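Local coordinates for protein dTDP-4-dehydrorhamnose reductase (Sulfolobus tokodaii, PDB 2GGS) that binds NADPH and probably reduces dTDP-4-dehydrorhamnose as a Rossmann-fold oxidoreductase of the RmlD family, at residues 28-31 with 32-36. Sequence-based numbering, arbitrary orientation.
Sequences KVYN and SSEIQ. With NDP (NADPH dihydro-nicotinamide-adenine-dinucleotide phosphate), chain C.
Oxygen O1X of the 2'-phosphate of NADPH is gripped by two backbone amides: Asn31 N at 3.0 Å, nearly straight (169°), and Ser33 N at 2.9 Å from the same O1X. Between them in sequence, Ser32 N reaches a second phosphate oxygen, O3X, at 2.8 Å, so three amides of one turn share the anion. Small serines fit beside it. Asn31, with CG anti to its own N (chi1 -177°), lays its flat amide against the adenine, ND2 almost straight above C6A at 3.6 Å.

Tyr30, with CG between its backbone N and carbonyl carbon (chi1 65°), turns its broad flat ring under the returning chain, and its CB lies against Ser33 O. Glu34 CA sits over one ring face in a CH-pi contact, 3.7 Å from the centroid, and the aliphatic part of Glu34 runs alongside toward the hydroxyl. Ile35 CG1 lies 3.8 Å from ring atom CD2, and CD1, ending the same arm, reaches Lys28 CB. A serine in place of Tyr30 would probably leave Glu34 CA and Ile35 without their ring and let the turn shift under the phosphate. Lys28 is long enough for NZ to reach Gln36 O, weakly in a direct bond and more firmly through a water. Such a phosphate-binding turn after the second strand of a Rossmann fold is characteristic of NADPH recognition.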
ATOM      1  N   LYS A  28       1.968 -17.621  -0.913  1.00 19.35           N
ATOM      2  CA  LYS A  28       0.882 -16.624  -0.839  1.00 19.64           C
ATOM      3  C   LYS A  28       0.102 -16.781   0.452  1.00 19.76           C
ATOM      4  O   LYS A  28      -0.475 -17.843   0.658  1.00 21.76           O
ATOM      5  CB  LYS A  28      -0.079 -16.789  -2.036  1.00 20.10           C
ATOM      6  CG  LYS A  28       0.619 -16.668  -3.404  1.00 21.09           C
ATOM      7  CD  LYS A  28      -0.351 -16.822  -4.554  1.00 21.63           C
ATOM      8  CE  LYS A  28      -0.699 -18.249  -4.808  1.00 27.38           C
ATOM      9  NZ  LYS A  28      -1.009 -18.350  -6.270  1.00 28.76           N
ATOM     10  N   VAL A  29       0.086 -15.737   1.290  1.00 17.41           N
ATOM     11  CA  VAL A  29      -0.651 -15.783   2.579  1.00 17.60           C
ATOM     12  C   VAL A  29      -1.915 -14.926   2.548  1.00 17.24           C
ATOM     13  O   VAL A  29      -1.883 -13.752   2.140  1.00 16.35           O
ATOM     14  CB  VAL A  29       0.281 -15.397   3.780  1.00 17.13           C
ATOM     15  CG1 VAL A  29      -0.531 -15.102   5.072  1.00 17.47           C
ATOM     16  CG2 VAL A  29       1.284 -16.534   4.064  1.00 19.70           C
ATOM     17  N   TYR A  30      -3.042 -15.481   3.021  1.00 16.08           N
ATOM     18  CA  TYR A  30      -4.260 -14.729   3.103  1.00 16.93           C
ATOM     19  C   TYR A  30      -4.801 -15.008   4.502  1.00 17.28           C
ATOM     20  O   TYR A  30      -4.240 -15.843   5.204  1.00 17.41           O
ATOM     21  CB  TYR A  30      -5.256 -15.180   2.037  1.00 17.06           C
ATOM     22  CG  TYR A  30      -5.744 -16.626   2.225  1.00 19.21           C
ATOM     23  CD1 TYR A  30      -6.888 -16.903   2.996  1.00 22.14           C
ATOM     24  CD2 TYR A  30      -5.073 -17.680   1.624  1.00 19.91           C
ATOM     25  CE1 TYR A  30      -7.344 -18.229   3.154  1.00 20.94           C
ATOM     26  CE2 TYR A  30      -5.509 -18.996   1.775  1.00 21.55           C
ATOM     27  CZ  TYR A  30      -6.633 -19.254   2.540  1.00 20.57           C
ATOM     28  OH  TYR A  30      -7.034 -20.566   2.681  1.00 22.80           O
ATOM     29  N   ASN A  31      -5.836 -14.280   4.893  1.00 19.33           N
ATOM     30  CA  ASN A  31      -6.470 -14.522   6.183  1.00 20.29           C
ATOM     31  C   ASN A  31      -7.965 -14.755   5.908  1.00 20.65           C
ATOM     32  O   ASN A  31      -8.411 -15.901   5.769  1.00 20.75           O
ATOM     33  CB  ASN A  31      -6.206 -13.327   7.094  1.00 20.74           C
ATOM     34  CG  ASN A  31      -6.756 -13.506   8.510  1.00 24.43           C
ATOM     35  OD1 ASN A  31      -6.856 -14.622   9.015  1.00 29.22           O
ATOM     36  ND2 ASN A  31      -7.106 -12.387   9.147  1.00 25.81           N
ATOM     37  N   SER A  32      -8.709 -13.673   5.754  1.00 20.24           N
ATOM     38  CA  SER A  32     -10.153 -13.761   5.515  1.00 20.62           C
ATOM     39  C   SER A  32     -10.533 -14.167   4.071  1.00 21.11           C
ATOM     40  O   SER A  32     -11.584 -14.808   3.838  1.00 21.16           O
ATOM     41  CB  SER A  32     -10.821 -12.447   5.895  1.00 20.67           C
ATOM     42  OG  SER A  32     -12.225 -12.553   5.695  1.00 24.25           O
ATOM     43  N   SER A  33      -9.692 -13.788   3.104  1.00 21.10           N
ATOM     44  CA  SER A  33     -10.070 -13.882   1.680  1.00 20.91           C
ATOM     45  C   SER A  33      -9.234 -14.931   0.972  1.00 21.09           C
ATOM     46  O   SER A  33      -8.088 -14.700   0.598  1.00 20.72           O
ATOM     47  CB  SER A  33      -9.999 -12.492   1.034  1.00 20.98           C
ATOM     48  OG  SER A  33     -10.316 -12.552  -0.346  1.00 25.56           O
ATOM     49  N   GLU A  34      -9.811 -16.134   0.826  1.00 22.35           N
ATOM     50  CA  GLU A  34      -9.114 -17.279   0.255  1.00 23.43           C
ATOM     51  C   GLU A  34      -8.692 -17.017  -1.197  1.00 23.16           C
ATOM     52  O   GLU A  34      -9.433 -16.436  -1.998  1.00 23.67           O
ATOM     53  CB  GLU A  34      -9.975 -18.568   0.369  1.00 23.35           C
ATOM     54  CG  GLU A  34      -9.203 -19.856   0.056  1.00 25.26           C
ATOM     55  CD  GLU A  34     -10.055 -21.142   0.125  1.00 26.38           C
ATOM     56  OE1 GLU A  34     -11.218 -21.074   0.573  1.00 29.20           O
ATOM     57  OE2 GLU A  34      -9.524 -22.222  -0.239  1.00 30.68           O
ATOM     58  N   ILE A  35      -7.459 -17.406  -1.491  1.00 24.67           N
ATOM     59  CA  ILE A  35      -6.949 -17.353  -2.848  1.00 25.42           C
ATOM     60  C   ILE A  35      -6.416 -18.730  -3.259  1.00 25.98           C
ATOM     61  O   ILE A  35      -6.024 -19.536  -2.416  1.00 25.09           O
ATOM     62  CB  ILE A  35      -5.887 -16.226  -2.999  1.00 25.92           C
ATOM     63  CG1 ILE A  35      -4.777 -16.391  -1.942  1.00 24.96           C
ATOM     64  CG2 ILE A  35      -6.585 -14.837  -2.979  1.00 24.58           C
ATOM     65  CD1 ILE A  35      -3.727 -15.322  -1.927  1.00 25.37           C
ATOM     66  N   GLN A  36      -6.423 -18.982  -4.568  1.00 26.64           N
ATOM     67  CA  GLN A  36      -5.930 -20.217  -5.143  1.00 27.70           C
ATOM     68  C   GLN A  36      -4.507 -20.523  -4.681  1.00 26.75           C
ATOM     69  O   GLN A  36      -3.613 -19.691  -4.824  1.00 27.93           O
ATOM     70  CB  GLN A  36      -5.951 -20.099  -6.667  1.00 28.10           C
ATOM     71  CG  GLN A  36      -5.358 -21.300  -7.387  1.00 32.45           C
ATOM     72  CD  GLN A  36      -6.283 -22.489  -7.287  1.00 38.37           C
ATOM     73  OE1 GLN A  36      -7.505 -22.329  -7.332  1.00 41.35           O
ATOM     74  NE2 GLN A  36      -5.714 -23.685  -7.126  1.00 40.19           N
TER
HETATM   75  PA  NDP C 900      -5.767  -4.413   0.904  1.00 16.18           P
HETATM   76  O1A NDP C 900      -6.719  -3.826   1.861  1.00 18.45           O
HETATM   77  O2A NDP C 900      -6.343  -4.677  -0.436  1.00 14.52           O
HETATM   78  O5B NDP C 900      -5.143  -5.760   1.444  1.00 16.20           O
HETATM   79  C5B NDP C 900      -4.877  -5.931   2.825  1.00 14.63           C
HETATM   80  C4B NDP C 900      -4.255  -7.298   2.946  1.00 16.80           C
HETATM   81  O4B NDP C 900      -3.834  -7.455   4.303  1.00 15.43           O
HETATM   82  C3B NDP C 900      -5.199  -8.429   2.569  1.00 15.07           C
HETATM   83  O3B NDP C 900      -4.478  -9.385   1.840  1.00 17.01           O
HETATM   84  C2B NDP C 900      -5.574  -8.983   3.950  1.00 16.25           C
HETATM   85  O2B NDP C 900      -5.858 -10.343   3.819  1.00 15.10           O
HETATM   86  C1B NDP C 900      -4.265  -8.750   4.691  1.00 16.41           C
HETATM   87  N9A NDP C 900      -4.466  -8.778   6.144  1.00 15.99           N
HETATM   88  C8A NDP C 900      -5.118  -7.855   6.904  1.00 15.65           C
HETATM   89  N7A NDP C 900      -5.097  -8.278   8.200  1.00 16.59           N
HETATM   90  C5A NDP C 900      -4.442  -9.450   8.239  1.00 15.10           C
HETATM   91  C6A NDP C 900      -4.138 -10.331   9.284  1.00 17.77           C
HETATM   92  N6A NDP C 900      -4.622 -10.103  10.537  1.00 16.86           N
HETATM   93  N1A NDP C 900      -3.465 -11.475   8.954  1.00 15.73           N
HETATM   94  C2A NDP C 900      -3.059 -11.789   7.663  1.00 17.19           C
HETATM   95  N3A NDP C 900      -3.377 -10.926   6.642  1.00 14.13           N
HETATM   96  C4A NDP C 900      -4.056  -9.794   6.941  1.00 15.89           C
HETATM   97  O3  NDP C 900      -4.521  -3.375   0.936  1.00 14.66           O
HETATM   98  PN  NDP C 900      -3.620  -2.893  -0.323  1.00 14.39           P
HETATM   99  O1N NDP C 900      -3.221  -3.964  -1.208  1.00 13.68           O
HETATM  100  O2N NDP C 900      -4.375  -1.721  -0.824  1.00 13.49           O
HETATM  101  O5D NDP C 900      -2.366  -2.304   0.478  1.00 14.43           O
HETATM  102  C5D NDP C 900      -1.113  -2.979   0.447  1.00 14.92           C
HETATM  103  C4D NDP C 900      -0.085  -2.288   1.333  1.00 15.81           C
HETATM  104  O4D NDP C 900       0.091  -0.972   0.861  1.00 16.04           O
HETATM  105  C3D NDP C 900      -0.488  -2.167   2.800  1.00 16.27           C
HETATM  106  O3D NDP C 900       0.725  -2.245   3.500  1.00 16.77           O
HETATM  107  C2D NDP C 900      -1.059  -0.775   2.909  1.00 15.08           C
HETATM  108  O2D NDP C 900      -0.967  -0.301   4.241  1.00 16.63           O
HETATM  109  C1D NDP C 900      -0.118  -0.039   1.924  1.00 16.94           C
HETATM  110  N1N NDP C 900      -0.747   1.188   1.421  1.00 21.41           N
HETATM  111  C2N NDP C 900      -2.026   1.098   0.939  1.00 30.72           C
HETATM  112  C3N NDP C 900      -2.627   2.156   0.272  1.00 33.95           C
HETATM  113  C7N NDP C 900      -4.024   1.993  -0.233  1.00 33.79           C
HETATM  114  O7N NDP C 900      -4.714   3.130  -0.696  1.00 38.93           O
HETATM  115  N7N NDP C 900      -4.596   0.791  -0.226  1.00 39.81           N
HETATM  116  C4N NDP C 900      -1.883   3.463   0.068  1.00 33.29           C
HETATM  117  C5N NDP C 900      -0.494   3.482   0.662  1.00 25.34           C
HETATM  118  C6N NDP C 900       0.005   2.338   1.296  1.00 27.87           C
HETATM  119  P2B NDP C 900      -7.413 -10.922   3.819  1.00 16.67           P
HETATM  120  O1X NDP C 900      -7.235 -12.259   3.222  1.00 15.90           O
HETATM  121  O2X NDP C 900      -8.273 -10.004   3.018  1.00 16.79           O
HETATM  122  O3X NDP C 900      -7.958 -10.973   5.270  1.00 20.95           O
HETATM  123  O   HOH W   1      -3.409 -17.196  -6.425  1.00 30.81           O